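Side-chain contact in endoribonuclease L-PSP/chorismate mutase-like domain-containing protein (Agrobacterium tumefaciens, PDB 3D01), which is of unknown function but belongs to the YjgF-like family of small trimeric proteins, some relatives of which are described as endoribonucleases: residues L21-P26 / S126-T131. Sequence-based numbering, arbitrary orientation.
Sequences LGFTLP and SNLIAT
Leu21 and Phe23, which flank Gly22, the positive-phi residue of the Schellman motif after helix 3-21, pack against Leu128 on helix 118-133 in this YjgF/chorismate mutase-like domain. The contact is purely apolar, with no hydrogen bond between the two segments. Leu21 directs CD1 into the angle between two residues one helical turn apart, lying 4.0 Å from Leu128 CG and 4.0 Å from Thr131 CG2. Gly22 takes the positive phi (114°) of the Schellman motif, and the chain turns away from the helix axis. Phe23 follows in an extended conformation and sends its ring back toward helix 118-133, where CE2 meets Leu128 CD1 at 3.7 Å, the methyl approaching the ring obliquely. The buried ring also touches Leu18 of helix 3-21 and Arg75 and Glu78 of helix 70-91, so that three helices meet around it. Further on, Leu25 packs on both helix 3-21 and helix 70-91, and Pro26 on Val82 of the latter. On the other segment, Leu128 holds CG anti to its backbone N (chi1 179°), which points the side chain toward 21-26, where CG meets Leu21 and CD1 meets the Phe23 ring. Thr131 turns its methyl to Leu21 while its hydroxyl bonds back within the helix: OG1 donates to Asn127 O at 2.6 Å, across the carbonyl plane from Thr131 N, which binds the same oxygen.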
loop_
_atom_site.group_PDB
_atom_site.type_symbol
_atom_site.label_atom_id
_atom_site.label_comp_id
_atom_site.label_asym_id
_atom_site.label_seq_id
_atom_site.Cartn_x
_atom_site.Cartn_y
_atom_site.Cartn_z
ATOM N N LEU I 21 9.869 19.887 -18.500
ATOM C CA LEU I 21 9.283 20.194 -17.195
ATOM C C LEU I 21 10.328 20.634 -16.170
ATOM O O LEU I 21 9.977 21.106 -15.082
ATOM C CB LEU I 21 8.532 18.983 -16.669
ATOM C CG LEU I 21 7.200 18.631 -17.319
ATOM C CD1 LEU I 21 6.596 17.403 -16.592
ATOM C CD2 LEU I 21 6.231 19.796 -17.268
ATOM N N GLY I 22 11.600 20.478 -16.490
ATOM C CA GLY I 22 12.669 20.977 -15.649
ATOM C C GLY I 22 13.535 19.903 -15.036
ATOM O O GLY I 22 14.432 20.215 -14.248
ATOM N N PHE I 23 13.324 18.650 -15.415
ATOM C CA PHE I 23 14.021 17.538 -14.788
ATOM C C PHE I 23 14.800 16.637 -15.753
ATOM O O PHE I 23 14.336 16.312 -16.845
ATOM C CB PHE I 23 13.019 16.667 -14.023
ATOM C CG PHE I 23 12.190 17.421 -13.025
ATOM C CD1 PHE I 23 12.617 17.554 -11.718
ATOM C CD2 PHE I 23 10.973 17.977 -13.385
ATOM C CE1 PHE I 23 11.837 18.221 -10.793
ATOM C CE2 PHE I 23 10.200 18.652 -12.473
ATOM C CZ PHE I 23 10.645 18.778 -11.170
ATOM N N THR I 24 15.982 16.223 -15.301
ATOM C CA THR I 24 16.717 15.117 -15.888
ATOM C C THR I 24 16.616 13.921 -14.942
ATOM O O THR I 24 16.528 14.081 -13.704
ATOM C CB THR I 24 18.187 15.488 -16.138
ATOM O OG1 THR I 24 18.878 15.561 -14.882
ATOM C CG2 THR I 24 18.289 16.856 -16.855
ATOM N N LEU I 25 16.574 12.724 -15.515
ATOM C CA LEU I 25 16.558 11.513 -14.724
ATOM C C LEU I 25 17.889 11.343 -13.994
ATOM O O LEU I 25 18.961 11.489 -14.586
ATOM C CB LEU I 25 16.283 10.274 -15.581
ATOM C CG LEU I 25 14.864 10.063 -16.092
ATOM C CD1 LEU I 25 14.783 8.781 -16.944
ATOM C CD2 LEU I 25 13.883 10.010 -14.940
ATOM N N PRO I 26 17.828 11.026 -12.700
ATOM C CA PRO I 26 19.044 10.648 -12.029
ATOM C C PRO I 26 19.440 9.203 -12.377
ATOM O O PRO I 26 18.673 8.457 -13.005
ATOM C CB PRO I 26 18.669 10.791 -10.548
ATOM C CG PRO I 26 17.217 10.499 -10.493
ATOM C CD PRO I 26 16.658 11.000 -11.797
ATOM N N SER I 126 1.495 13.197 -9.674
ATOM C CA SER I 126 0.515 12.725 -10.652
ATOM C C SER I 126 0.562 13.531 -11.940
ATOM O O SER I 126 0.526 12.956 -13.034
ATOM C CB SER I 126 -0.903 12.745 -10.073
ATOM O OG SER I 126 -1.008 11.919 -8.944
ATOM N N ASN I 127 0.633 14.858 -11.811
ATOM C CA ASN I 127 0.666 15.753 -12.974
ATOM C C ASN I 127 1.926 15.519 -13.831
ATOM O O ASN I 127 1.878 15.480 -15.080
ATOM C CB ASN I 127 0.609 17.197 -12.503
ATOM C CG ASN I 127 -0.753 17.595 -11.945
ATOM O OD1 ASN I 127 -1.771 16.904 -12.125
ATOM N ND2 ASN I 127 -0.781 18.731 -11.271
ATOM N N LEU I 128 3.043 15.328 -13.158
ATOM C CA LEU I 128 4.313 15.121 -13.823
ATOM C C LEU I 128 4.266 13.795 -14.585
ATOM O O LEU I 128 4.597 13.731 -15.769
ATOM C CB LEU I 128 5.493 15.189 -12.810
ATOM C CG LEU I 128 6.895 14.963 -13.405
ATOM C CD1 LEU I 128 7.997 15.652 -12.597
ATOM C CD2 LEU I 128 7.226 13.469 -13.628
ATOM N N ILE I 129 3.840 12.738 -13.915
ATOM C CA ILE I 129 3.749 11.412 -14.543
ATOM C C ILE I 129 2.763 11.340 -15.722
ATOM O O ILE I 129 3.114 10.782 -16.770
ATOM C CB ILE I 129 3.386 10.343 -13.499
ATOM C CG1 ILE I 129 4.568 10.180 -12.541
ATOM C CG2 ILE I 129 2.959 9.048 -14.198
ATOM C CD1 ILE I 129 4.296 9.291 -11.369
ATOM N N ALA I 130 1.555 11.880 -15.552
ATOM C CA ALA I 130 0.576 11.935 -16.640
ATOM C C ALA I 130 1.070 12.779 -17.819
ATOM O O ALA I 130 0.856 12.380 -18.993
ATOM C CB ALA I 130 -0.751 12.442 -16.138
ATOM N N THR I 131 1.749 13.901 -17.537
ATOM C CA THR I 131 2.319 14.757 -18.595
ATOM C C THR I 131 3.369 14.071 -19.471
ATOM O O THR I 131 3.296 14.147 -20.695
ATOM C CB THR I 131 2.904 16.069 -18.031
ATOM O OG1 THR I 131 1.855 16.785 -17.380
ATOM C CG2 THR I 131 3.509 16.949 -19.147
#